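Long-range contacts in yersinopine dehydrogenase (Yersinia pestis, PDB 6C4M), which catalyses the NADPH-dependent reductive condensation of pyruvate with an amino-acid-derived intermediate, the last step in making the metallophore yersinopine: residues I136-S141 against S167-T172; S140-G145 against N246-E251; I163-Y168 against I213-Q218; K207-R212 against H237-L242. All blocks are in the same frame, centred on the assembly; numbering follows the deposited sequence.

Contact 1 of 4, residues I136-S141 against S167-T172; sequences ILLSSS and SYYADT. With NAP (NADP nicotinamide-adenine-dinucleotide phosphate), chain B.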
# COMPACT_ATOMS: atom_id res chain seq x y z
N ILE A 136 40.33 -0.41 -3.31
CA ILE A 136 39.03 -0.98 -2.98
C ILE A 136 37.96 0.07 -3.19
O ILE A 136 38.09 1.20 -2.72
CB ILE A 136 39.01 -1.51 -1.54
CG1 ILE A 136 40.13 -2.56 -1.34
CG2 ILE A 136 37.67 -2.13 -1.20
CD1 ILE A 136 40.36 -2.98 0.09
N LEU A 137 36.87 -0.32 -3.87
CA LEU A 137 35.74 0.55 -4.17
C LEU A 137 34.64 0.19 -3.16
O LEU A 137 33.97 -0.85 -3.26
CB LEU A 137 35.33 0.38 -5.63
CG LEU A 137 36.49 0.56 -6.65
CD1 LEU A 137 35.97 0.53 -8.05
CD2 LEU A 137 37.33 1.81 -6.43
N LEU A 138 34.50 1.05 -2.14
CA LEU A 138 33.71 0.69 -0.97
C LEU A 138 32.23 0.52 -1.33
O LEU A 138 31.57 -0.37 -0.79
CB LEU A 138 33.89 1.74 0.13
CG LEU A 138 33.16 1.44 1.46
CD1 LEU A 138 33.75 0.23 2.16
CD2 LEU A 138 33.25 2.64 2.40
N SER A 139 31.70 1.37 -2.22
CA SER A 139 30.30 1.27 -2.65
C SER A 139 30.24 1.57 -4.14
O SER A 139 29.95 2.69 -4.56
CB SER A 139 29.38 2.19 -1.87
OG SER A 139 28.03 1.85 -2.16
N SER A 140 30.47 0.54 -4.93
CA SER A 140 30.72 0.70 -6.35
C SER A 140 29.43 0.97 -7.13
O SER A 140 28.31 0.86 -6.63
CB SER A 140 31.37 -0.57 -6.87
OG SER A 140 32.34 -0.27 -7.83
N SER A 141 29.61 1.31 -8.41
CA SER A 141 28.54 1.31 -9.39
C SER A 141 28.96 0.40 -10.53
O SER A 141 30.13 0.03 -10.66
CB SER A 141 28.25 2.72 -9.91
OG SER A 141 27.13 2.72 -10.80
N SER A 167 28.02 -2.79 -2.33
CA SER A 167 27.52 -1.64 -1.61
C SER A 167 28.30 -1.51 -0.31
O SER A 167 29.00 -2.43 0.10
CB SER A 167 26.02 -1.75 -1.32
OG SER A 167 25.75 -2.72 -0.32
N TYR A 168 28.16 -0.35 0.33
CA TYR A 168 28.66 -0.22 1.68
C TYR A 168 27.94 -1.23 2.56
O TYR A 168 26.77 -1.57 2.31
CB TYR A 168 28.48 1.21 2.20
CG TYR A 168 28.85 1.36 3.65
CD1 TYR A 168 30.13 1.03 4.10
CD2 TYR A 168 27.93 1.84 4.59
CE1 TYR A 168 30.47 1.14 5.43
CE2 TYR A 168 28.26 1.96 5.93
CZ TYR A 168 29.52 1.62 6.34
OH TYR A 168 29.85 1.75 7.68
N TYR A 169 28.65 -1.77 3.55
CA TYR A 169 28.19 -2.97 4.25
C TYR A 169 27.37 -2.67 5.51
O TYR A 169 27.07 -3.60 6.27
CB TYR A 169 29.39 -3.86 4.59
CG TYR A 169 30.47 -3.24 5.44
CD1 TYR A 169 30.39 -3.26 6.83
CD2 TYR A 169 31.60 -2.66 4.85
CE1 TYR A 169 31.42 -2.70 7.62
CE2 TYR A 169 32.61 -2.11 5.61
CZ TYR A 169 32.53 -2.11 6.99
OH TYR A 169 33.59 -1.57 7.71
N ALA A 170 26.97 -1.43 5.71
CA ALA A 170 26.25 -1.06 6.92
C ALA A 170 25.37 0.16 6.68
O ALA A 170 25.28 0.69 5.57
CB ALA A 170 27.23 -0.77 8.05
N ASP A 171 24.78 0.62 7.78
CA ASP A 171 24.00 1.85 7.87
C ASP A 171 24.63 2.68 8.98
O ASP A 171 24.50 2.35 10.17
CB ASP A 171 22.55 1.51 8.19
CG ASP A 171 21.64 2.74 8.19
OD1 ASP A 171 22.13 3.87 8.43
OD2 ASP A 171 20.44 2.56 7.93
N THR A 172 25.33 3.75 8.61
CA THR A 172 26.15 4.50 9.54
C THR A 172 25.93 5.99 9.34
O THR A 172 25.90 6.47 8.20
CB THR A 172 27.66 4.19 9.35
OG1 THR A 172 27.86 2.77 9.40
CG2 THR A 172 28.49 4.87 10.46
PA NAP B . 29.15 10.47 1.95
O1A NAP B . 28.84 9.54 0.85
O2A NAP B . 27.98 11.46 2.22
O5B NAP B . 30.52 11.28 1.55
C5B NAP B . 31.73 10.51 1.67
C4B NAP B . 32.91 11.43 1.31
O4B NAP B . 32.66 11.92 -0.14
C3B NAP B . 32.95 12.47 2.06
O3B NAP B . 34.33 12.87 2.32
C2B NAP B . 32.24 13.67 1.18
O2B NAP B . 32.76 14.98 1.59
C1B NAP B . 32.56 13.44 -0.04
N9A NAP B . 31.40 13.78 -0.87
C8A NAP B . 30.09 13.52 -0.81
N7A NAP B . 29.56 14.16 -1.87
C5A NAP B . 30.57 14.79 -2.55
C6A NAP B . 30.49 15.55 -3.69
N6A NAP B . 29.40 15.98 -4.58
N1A NAP B . 31.60 16.09 -4.21
C2A NAP B . 32.82 15.87 -3.60
N3A NAP B . 32.90 15.12 -2.46
C4A NAP B . 31.74 14.57 -1.94
O3 NAP B . 29.40 9.57 3.32
PN NAP B . 29.19 7.99 3.59
O1N NAP B . 30.27 7.63 4.52
O2N NAP B . 27.78 7.87 4.23
O5D NAP B . 29.19 7.01 2.24
C5D NAP B . 30.39 6.32 1.82
C4D NAP B . 30.01 5.50 0.57
O4D NAP B . 28.90 4.42 0.95
C3D NAP B . 29.47 6.22 -0.40
O3D NAP B . 29.79 5.48 -1.68
C2D NAP B . 27.95 6.13 -0.23
O2D NAP B . 27.38 6.18 -1.45
C1D NAP B . 27.79 4.70 0.32
N1N NAP B . 26.66 4.51 1.26
C2N NAP B . 26.78 4.73 2.59
C3N NAP B . 25.67 4.49 3.43
C7N NAP B . 25.76 4.74 4.95
O7N NAP B . 25.09 4.15 5.70
N7N NAP B . 26.71 5.71 5.40
C4N NAP B . 24.48 4.06 2.91
C5N NAP B . 24.36 3.85 1.59
C6N NAP B . 25.46 4.07 0.75
P2B NAP B . 32.06 15.79 2.91
O1X NAP B . 30.81 16.47 2.40
O2X NAP B . 31.69 14.81 3.98
O3X NAP B . 33.02 16.84 3.40

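Contact 2 of 4, residues S140-G145 against N246-E251; sequences SSMGSG and NLLAAE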
# COMPACT_ATOMS: atom_id res chain seq x y z
N SER A 140 30.47 0.54 -4.93
CA SER A 140 30.72 0.70 -6.35
C SER A 140 29.43 0.97 -7.13
O SER A 140 28.31 0.86 -6.63
CB SER A 140 31.37 -0.57 -6.87
OG SER A 140 32.34 -0.27 -7.83
N SER A 141 29.61 1.31 -8.41
CA SER A 141 28.54 1.31 -9.39
C SER A 141 28.96 0.40 -10.53
O SER A 141 30.13 0.03 -10.66
CB SER A 141 28.25 2.72 -9.91
OG SER A 141 27.13 2.72 -10.80
N MET A 142 28.00 0.06 -11.39
CA MET A 142 28.33 -0.70 -12.58
C MET A 142 29.27 0.09 -13.48
O MET A 142 28.96 1.22 -13.88
CB MET A 142 27.07 -1.06 -13.36
CG MET A 142 26.37 -2.33 -12.86
SD MET A 142 24.69 -2.60 -13.57
CE MET A 142 23.71 -1.49 -12.59
N GLY A 143 30.41 -0.52 -13.83
CA GLY A 143 31.43 0.10 -14.65
C GLY A 143 32.55 0.72 -13.85
O GLY A 143 33.61 1.01 -14.42
N SER A 144 32.36 0.88 -12.55
CA SER A 144 33.38 1.52 -11.73
C SER A 144 34.72 0.80 -11.86
O SER A 144 35.76 1.43 -12.04
CB SER A 144 32.93 1.54 -10.27
OG SER A 144 31.81 2.39 -10.13
N GLY A 145 34.70 -0.53 -11.79
CA GLY A 145 35.94 -1.28 -11.76
C GLY A 145 36.68 -1.19 -13.08
O GLY A 145 37.89 -1.02 -13.10
N ASN A 246 33.79 -11.31 -12.13
CA ASN A 246 34.47 -10.11 -12.56
C ASN A 246 33.85 -8.93 -11.82
O ASN A 246 32.89 -9.09 -11.05
CB ASN A 246 34.41 -9.96 -14.09
CG ASN A 246 33.01 -9.98 -14.62
OD1 ASN A 246 32.21 -9.10 -14.31
ND2 ASN A 246 32.70 -10.99 -15.44
N LEU A 247 34.40 -7.74 -12.08
CA LEU A 247 33.99 -6.55 -11.34
C LEU A 247 32.52 -6.24 -11.61
O LEU A 247 31.74 -6.03 -10.68
CB LEU A 247 34.88 -5.36 -11.74
CG LEU A 247 36.34 -5.58 -11.33
CD1 LEU A 247 37.32 -4.78 -12.21
CD2 LEU A 247 36.53 -5.25 -9.82
N LEU A 248 32.11 -6.27 -12.87
CA LEU A 248 30.72 -5.96 -13.21
C LEU A 248 29.77 -6.98 -12.59
O LEU A 248 28.65 -6.62 -12.18
CB LEU A 248 30.57 -5.93 -14.72
CG LEU A 248 29.65 -4.99 -15.49
CD1 LEU A 248 29.52 -3.57 -14.90
CD2 LEU A 248 30.22 -4.93 -16.89
N ALA A 249 30.19 -8.24 -12.50
CA ALA A 249 29.35 -9.28 -11.94
C ALA A 249 29.12 -9.11 -10.45
O ALA A 249 28.22 -9.75 -9.90
CB ALA A 249 29.94 -10.66 -12.20
N ALA A 250 29.91 -8.27 -9.78
CA ALA A 250 29.58 -7.85 -8.42
C ALA A 250 28.79 -6.54 -8.42
O ALA A 250 27.85 -6.39 -7.62
CB ALA A 250 30.85 -7.66 -7.58
N GLU A 251 29.16 -5.60 -9.31
CA GLU A 251 28.58 -4.26 -9.29
C GLU A 251 27.10 -4.30 -9.67
O GLU A 251 26.34 -3.40 -9.31
CB GLU A 251 29.36 -3.35 -10.26
CG GLU A 251 30.79 -3.03 -9.81
CD GLU A 251 31.74 -2.57 -10.94
OE1 GLU A 251 31.39 -2.63 -12.14
OE2 GLU A 251 32.89 -2.17 -10.61

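Contact 3 of 4, residues I163-Y168 against I213-Q218; sequences ISLSSY and IYLANQ. With NAP (NADP nicotinamide-adenine-dinucleotide phosphate), chain B.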
# COMPACT_ATOMS: atom_id res chain seq x y z
N ILE A 163 39.22 -3.98 -6.37
CA ILE A 163 38.12 -4.70 -5.76
C ILE A 163 36.90 -3.77 -5.67
O ILE A 163 36.96 -2.72 -5.03
CB ILE A 163 38.50 -5.25 -4.38
CG1 ILE A 163 39.56 -6.36 -4.52
CG2 ILE A 163 37.28 -5.83 -3.70
CD1 ILE A 163 40.10 -6.83 -3.21
N SER A 164 35.82 -4.18 -6.32
CA SER A 164 34.50 -3.57 -6.18
C SER A 164 33.64 -4.32 -5.17
O SER A 164 33.44 -5.53 -5.30
CB SER A 164 33.76 -3.56 -7.52
OG SER A 164 34.15 -2.49 -8.34
N LEU A 165 33.12 -3.60 -4.18
CA LEU A 165 32.07 -4.07 -3.30
C LEU A 165 30.73 -3.57 -3.81
O LEU A 165 30.61 -2.40 -4.19
CB LEU A 165 32.29 -3.59 -1.87
CG LEU A 165 33.61 -4.06 -1.23
CD1 LEU A 165 34.03 -3.12 -0.15
CD2 LEU A 165 33.44 -5.45 -0.69
N SER A 166 29.72 -4.45 -3.79
CA SER A 166 28.41 -4.13 -4.34
C SER A 166 27.77 -2.95 -3.62
O SER A 166 27.05 -2.16 -4.25
CB SER A 166 27.49 -5.34 -4.26
OG SER A 166 27.45 -5.91 -2.95
N SER A 167 28.02 -2.79 -2.33
CA SER A 167 27.52 -1.64 -1.61
C SER A 167 28.30 -1.51 -0.31
O SER A 167 29.00 -2.43 0.10
CB SER A 167 26.02 -1.75 -1.32
OG SER A 167 25.75 -2.72 -0.32
N TYR A 168 28.16 -0.35 0.33
CA TYR A 168 28.66 -0.22 1.68
C TYR A 168 27.94 -1.23 2.56
O TYR A 168 26.77 -1.57 2.31
CB TYR A 168 28.48 1.21 2.20
CG TYR A 168 28.85 1.36 3.65
CD1 TYR A 168 30.13 1.03 4.10
CD2 TYR A 168 27.93 1.84 4.59
CE1 TYR A 168 30.47 1.14 5.43
CE2 TYR A 168 28.26 1.96 5.93
CZ TYR A 168 29.52 1.62 6.34
OH TYR A 168 29.85 1.75 7.68
N ILE A 213 27.42 -9.03 0.97
CA ILE A 213 28.03 -8.13 0.02
C ILE A 213 28.61 -8.99 -1.09
O ILE A 213 29.18 -10.06 -0.83
CB ILE A 213 29.14 -7.28 0.68
CG1 ILE A 213 28.58 -6.38 1.79
CG2 ILE A 213 29.85 -6.46 -0.35
CD1 ILE A 213 27.54 -5.37 1.32
N TYR A 214 28.48 -8.52 -2.31
CA TYR A 214 29.08 -9.18 -3.46
C TYR A 214 30.37 -8.44 -3.79
O TYR A 214 30.40 -7.21 -3.77
CB TYR A 214 28.14 -9.15 -4.67
CG TYR A 214 26.88 -9.94 -4.47
CD1 TYR A 214 25.77 -9.36 -3.86
CD2 TYR A 214 26.79 -11.26 -4.87
CE1 TYR A 214 24.61 -10.09 -3.66
CE2 TYR A 214 25.62 -12.00 -4.68
CZ TYR A 214 24.54 -11.39 -4.09
OH TYR A 214 23.40 -12.11 -3.87
N LEU A 215 31.45 -9.18 -4.06
CA LEU A 215 32.65 -8.48 -4.47
C LEU A 215 33.42 -9.29 -5.49
O LEU A 215 33.14 -10.47 -5.73
CB LEU A 215 33.50 -8.11 -3.25
CG LEU A 215 34.02 -9.21 -2.33
CD1 LEU A 215 34.99 -10.04 -3.01
CD2 LEU A 215 34.67 -8.59 -1.10
N ALA A 216 34.42 -8.64 -6.10
CA ALA A 216 35.27 -9.25 -7.10
C ALA A 216 36.48 -8.35 -7.32
O ALA A 216 36.43 -7.15 -7.04
CB ALA A 216 34.52 -9.46 -8.43
N ASN A 217 37.57 -8.94 -7.80
CA ASN A 217 38.67 -8.19 -8.39
C ASN A 217 38.68 -8.42 -9.89
O ASN A 217 37.88 -9.19 -10.42
CB ASN A 217 40.00 -8.58 -7.76
CG ASN A 217 40.34 -10.04 -7.97
OD1 ASN A 217 40.10 -10.60 -9.04
ND2 ASN A 217 40.91 -10.66 -6.96
N GLN A 218 39.54 -7.71 -10.58
CA GLN A 218 39.49 -7.75 -12.02
C GLN A 218 39.80 -9.13 -12.57
O GLN A 218 39.45 -9.41 -13.72
CB GLN A 218 40.46 -6.72 -12.62
CG GLN A 218 41.97 -6.97 -12.41
CD GLN A 218 42.53 -6.24 -11.19
OE1 GLN A 218 41.97 -6.29 -10.10
NE2 GLN A 218 43.63 -5.52 -11.39
PA NAP B . 29.15 10.47 1.95
O1A NAP B . 28.84 9.54 0.85
O2A NAP B . 27.98 11.46 2.22
O5B NAP B . 30.52 11.28 1.55
C5B NAP B . 31.73 10.51 1.67
C4B NAP B . 32.91 11.43 1.31
O4B NAP B . 32.66 11.92 -0.14
C3B NAP B . 32.95 12.47 2.06
O3B NAP B . 34.33 12.87 2.32
C2B NAP B . 32.24 13.67 1.18
O2B NAP B . 32.76 14.98 1.59
C1B NAP B . 32.56 13.44 -0.04
N9A NAP B . 31.40 13.78 -0.87
C8A NAP B . 30.09 13.52 -0.81
N7A NAP B . 29.56 14.16 -1.87
C5A NAP B . 30.57 14.79 -2.55
C6A NAP B . 30.49 15.55 -3.69
N6A NAP B . 29.40 15.98 -4.58
N1A NAP B . 31.60 16.09 -4.21
C2A NAP B . 32.82 15.87 -3.60
N3A NAP B . 32.90 15.12 -2.46
C4A NAP B . 31.74 14.57 -1.94
O3 NAP B . 29.40 9.57 3.32
PN NAP B . 29.19 7.99 3.59
O1N NAP B . 30.27 7.63 4.52
O2N NAP B . 27.78 7.87 4.23
O5D NAP B . 29.19 7.01 2.24
C5D NAP B . 30.39 6.32 1.82
C4D NAP B . 30.01 5.50 0.57
O4D NAP B . 28.90 4.42 0.95
C3D NAP B . 29.47 6.22 -0.40
O3D NAP B . 29.79 5.48 -1.68
C2D NAP B . 27.95 6.13 -0.23
O2D NAP B . 27.38 6.18 -1.45
C1D NAP B . 27.79 4.70 0.32
N1N NAP B . 26.66 4.51 1.26
C2N NAP B . 26.78 4.73 2.59
C3N NAP B . 25.67 4.49 3.43
C7N NAP B . 25.76 4.74 4.95
O7N NAP B . 25.09 4.15 5.70
N7N NAP B . 26.71 5.71 5.40
C4N NAP B . 24.48 4.06 2.91
C5N NAP B . 24.36 3.85 1.59
C6N NAP B . 25.46 4.07 0.75
P2B NAP B . 32.06 15.79 2.91
O1X NAP B . 30.81 16.47 2.40
O2X NAP B . 31.69 14.81 3.98
O3X NAP B . 33.02 16.84 3.40

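Contact 4 of 4, residues K207-R212 against H237-L242; sequences KAFKQR and HHIDTL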
# COMPACT_ATOMS: atom_id res chain seq x y z
N LYS A 207 23.60 1.53 12.87
CA LYS A 207 22.30 0.99 13.25
C LYS A 207 22.10 -0.45 12.81
O LYS A 207 21.29 -1.17 13.40
CB LYS A 207 21.17 1.82 12.63
CG LYS A 207 21.05 3.24 13.15
CD LYS A 207 20.50 4.24 12.09
CE LYS A 207 19.22 3.75 11.43
NZ LYS A 207 18.66 4.78 10.49
N ALA A 208 22.82 -0.89 11.78
CA ALA A 208 22.55 -2.19 11.17
C ALA A 208 23.70 -2.56 10.24
O ALA A 208 24.36 -1.68 9.68
CB ALA A 208 21.21 -2.16 10.43
N PHE A 209 23.92 -3.87 10.09
CA PHE A 209 24.85 -4.40 9.10
C PHE A 209 24.08 -5.14 8.02
O PHE A 209 23.02 -5.73 8.28
CB PHE A 209 25.88 -5.32 9.77
CG PHE A 209 26.83 -4.59 10.70
CD1 PHE A 209 27.82 -3.78 10.19
CD2 PHE A 209 26.69 -4.70 12.07
CE1 PHE A 209 28.67 -3.10 11.04
CE2 PHE A 209 27.52 -4.02 12.92
CZ PHE A 209 28.52 -3.22 12.41
N LYS A 210 24.60 -5.11 6.80
CA LYS A 210 24.00 -5.86 5.70
C LYS A 210 24.21 -7.36 5.92
O LYS A 210 25.12 -7.77 6.64
CB LYS A 210 24.59 -5.45 4.35
CG LYS A 210 24.40 -3.96 3.95
CD LYS A 210 23.01 -3.59 3.58
CE LYS A 210 22.97 -2.11 3.21
NZ LYS A 210 21.55 -1.58 3.09
N GLN A 211 23.37 -8.18 5.27
CA GLN A 211 23.54 -9.63 5.41
C GLN A 211 24.57 -10.19 4.44
O GLN A 211 25.28 -11.15 4.78
CB GLN A 211 22.20 -10.37 5.25
CG GLN A 211 21.40 -10.02 4.01
CD GLN A 211 19.99 -10.65 4.03
OE1 GLN A 211 18.98 -9.96 3.82
NE2 GLN A 211 19.92 -11.95 4.27
N ARG A 212 24.67 -9.65 3.23
CA ARG A 212 25.75 -10.05 2.35
C ARG A 212 26.17 -8.91 1.43
O ARG A 212 25.43 -7.96 1.18
CB ARG A 212 25.38 -11.30 1.53
CG ARG A 212 24.26 -11.19 0.52
CD ARG A 212 23.91 -12.63 0.03
NE ARG A 212 22.95 -13.29 0.92
CZ ARG A 212 23.21 -14.27 1.79
NH1 ARG A 212 24.42 -14.79 1.92
NH2 ARG A 212 22.21 -14.73 2.53
N HIS A 237 31.11 -8.87 11.66
CA HIS A 237 29.73 -8.43 11.79
C HIS A 237 28.77 -9.42 11.14
O HIS A 237 27.60 -9.10 10.92
CB HIS A 237 29.56 -7.03 11.20
CG HIS A 237 30.44 -6.01 11.83
ND1 HIS A 237 30.36 -5.68 13.17
CD2 HIS A 237 31.48 -5.29 11.33
CE1 HIS A 237 31.28 -4.77 13.46
NE2 HIS A 237 31.98 -4.53 12.36
N HIS A 238 29.25 -10.63 10.87
CA HIS A 238 28.43 -11.71 10.34
C HIS A 238 27.92 -11.39 8.95
O HIS A 238 26.89 -11.90 8.52
CB HIS A 238 27.25 -12.03 11.26
CG HIS A 238 27.68 -12.36 12.66
ND1 HIS A 238 28.95 -12.82 12.95
CD2 HIS A 238 27.04 -12.26 13.84
CE1 HIS A 238 29.06 -13.01 14.25
NE2 HIS A 238 27.91 -12.68 14.82
N ILE A 239 28.67 -10.56 8.23
CA ILE A 239 28.35 -10.21 6.86
C ILE A 239 28.95 -11.27 5.96
O ILE A 239 30.16 -11.50 5.97
CB ILE A 239 28.90 -8.81 6.52
CG1 ILE A 239 28.31 -7.77 7.47
CG2 ILE A 239 28.64 -8.47 5.07
CD1 ILE A 239 29.16 -6.51 7.54
N ASP A 240 28.11 -11.89 5.14
CA ASP A 240 28.64 -12.84 4.17
C ASP A 240 29.24 -12.11 2.99
O ASP A 240 28.76 -11.05 2.57
CB ASP A 240 27.54 -13.79 3.69
CG ASP A 240 27.10 -14.73 4.79
OD1 ASP A 240 27.96 -15.09 5.62
OD2 ASP A 240 25.90 -15.09 4.83
N THR A 241 30.30 -12.68 2.44
CA THR A 241 30.95 -12.16 1.25
C THR A 241 30.83 -13.19 0.14
O THR A 241 31.14 -14.37 0.33
CB THR A 241 32.41 -11.83 1.53
OG1 THR A 241 33.04 -12.96 2.17
CG2 THR A 241 32.48 -10.62 2.44
N LEU A 242 30.37 -12.75 -1.01
CA LEU A 242 30.10 -13.63 -2.14
C LEU A 242 30.93 -13.20 -3.33
O LEU A 242 30.70 -12.11 -3.90
CB LEU A 242 28.62 -13.60 -2.49
CG LEU A 242 27.62 -14.52 -1.76
CD1 LEU A 242 27.50 -14.15 -0.30
CD2 LEU A 242 26.26 -14.42 -2.44

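Contact 1 of 4, residues I136-S141 against S167-T172
Ser139 and Ser167 bring the two backbones together, their CA atoms 4.2 Å apart, where the chain leaves strand 134-137 and where it runs toward strand 170-173. Both segments are loop at this point. Two acceptors, Leu138 O and Ser167 O, approach to 3.4 Å without bonding. Leu138 extends beside Tyr168, both pointing the same way, and its CD2 reaches CD1 of that ring at 3.9 Å; a branched apolar residue suits a buried place between two tyrosines, its other methyl CD1 resting more loosely against Tyr169. Tyr168 CG lies anti to the backbone N (chi1 174°), which carries the ring along the nicotinamide end of NADP, where Tyr168 CD2 comes within 3.6 Å of C7N of the cofactor. This is the nicotinamide pocket of a Rossmann-type dinucleotide-binding domain. Ser139, small enough to sit against the ribose, brings its CB to 3.3 Å from O3D of NADP. The phenol is fixed at its far end by a hydrogen bond between Tyr168 OH and Thr172 OG1, 2.8 Å. The backbone of Thr172 grips the carboxamide twice: its N donates to O7N of NADP at 2.9 Å, nearly straight (N-H...O 165°), and its O accepts from N7N at 3.0 Å.

Contact 2 of 4, residues S140-G145 against N246-E251
With chi1 at -69° and an extended chain beyond CG, Glu251 reaches from its helix into the turn at 141-144 and places its carboxylate against the backbone amides of Gly143 and Gly145. Gly143 N gives a 2.9 Å hydrogen bond to Glu251 OE1 from above the carboxylate plane, 51° out of it. Gly145 N meets Glu251 OE2 at 2.7 Å on the syn side, much nearer that plane. A long acidic side chain suits the place, bringing a buried acceptor to amides at the start of helix 144-154, whose N-cap is Gly143; the helix end would probably help stabilise the charge. The type II turn from Ser141 to Ser144 leads into this helix, in the connection from strand 134-137. Inside it, Ser144 OG and Ser144 N both donate to Ser141 O, the hydroxyl at 2.9 Å. Glycine fits both positions: Gly143 has a positive phi of 97°, and the backbone of Gly145 lies tight against both Leu247 CD1, 3.7 Å from Gly145 C, and the Glu251 carboxylate, with no side chain to intervene. Apolar contact continues from Met142 CB to Leu248 CD1 at 3.8 Å, with Leu311 touching both residues. Ser164 OG, outside these segments, also hydrogen-bonds Glu251 OE2.

Contact 3 of 4, residues I163-Y168 against I213-Q218
Ser164 pairs with Ala216 and Leu165 with Leu215 where strands 161-165 and 203-217 run antiparallel; the axes of 163-165 and 213-217 approach to 4.8 Å. Strand 203-217 thereby joins the edge of the otherwise parallel run of strands 107-110, 134-137 and 161-165 in the Rossmann-type sheet. At the hydrogen-bonded pair, Ser164 N donates to Ala216 O at 3.1 Å, while the return bond from Ala216 N is long and weak. Just beyond the strand, Ser166 N donates to Tyr214 O at 2.8 Å. The serine side chain then takes over from the backbone: Ser166 OG, turned between its own N and carbonyl carbon (chi1 52°), accepts from Tyr214 N at 2.9 Å, so a serine prolongs the ladder where the main chain departs.

On the face carrying Leu165 and Leu215, these two leucines lie side by side, and their CD2 methyls are tightly packed. Ile213, beta-branched and at home in a strand, touches both Leu165 and the loop: its CG2 rests 3.7 Å from Leu165 CD2, and its CD1 lies 3.5 Å from Ser167 O. Ile163 sits further along the leucine face, its CG1 4.0 Å from Asn217 CB.

Further out, helix 225-235 packs over Ile163 through Leu230. The apolar bulk of Ile163, Leu165 and Leu215 suits burial between sheet and helix, while the amide of Asn217 has its own partner in Glu161. The other face carries the small Ser164 and Ala216, and there Ser164 OG turns to Glu251 and Ser140. Tyr214 stacks its ring with Phe253, and its OH is hydrogen-bonded to Asp328 OD2.

Contact 4 of 4, residues K207-R212 against H237-L242
Phe209 and His237 lie ring over ring in an offset stack, centroids 3.8 Å apart and planes 14° from parallel. The imidazole is slid toward Phe209 CZ, so that its CG lies above the centre of the phenyl ring, and His237 CB adds a CH-pi contact to the same face. A histidine suits the site because its flat ring can stack while both nitrogens remain available for polar partners: Asp40 is hydrogen-bonded to NE2 and Thr83 to ND1, which fixes the rotation of the ring.

Apolar packing follows, with Ile239 CD1 4.0 Å from Phe209 CD1. Tyr169 and Ile213 touch this buried isoleucine from beyond the two segments. Its methylene also makes a close contact with a backbone carbonyl, Ile239 CG1 lying 3.3 Å from Lys210 O.

Backbone bonding begins at Gln211, whose O accepts from Asp240 N at 2.9 Å. Arg212 and Asp240 then form a parallel bridge.

The salt bridge lies at the more exposed end. Arg212, with chi1 65° and a bend at chi3, folds across Asp240, and its NH1 pairs with Asp240 OD2 at 3.3 Å; the accompanying hydrogen bond is weak, and the two planar groups are 27° apart. Leu242 CD1 sits at the edge of the guanidinium, in its plane, 3.9 Å from Arg212 NH1.

Helix 225-235 connects the two strands. It closes in a Schellman motif with His238, at positive phi, as the C-prime residue, and the chain then returns parallel to strand 203-217, completing a beta-alpha-beta crossover.

Contacts 1, 2 and 3 are buried, whereas contact 4 is only partly so and carries the one salt bridge between paired segments. Contacts 3 and 4 both use strand 203-217, antiparallel to 161-165 in the former and parallel to 240-243 in the latter; Ile213 of contact 3 is bonded through its backbone to Asp240 and Leu242 of contact 4. Contact 1 shares Ser167 and Tyr168 with contact 3; its two segments meet by side-chain packing rather than ladder bonds, while the Thr172 backbone bonds the nicotinamide carboxamide. Contact 2 relies on a buried carboxylate at a helix start, and a Ser140-Ser164-Glu251 cluster ties it to contact 3.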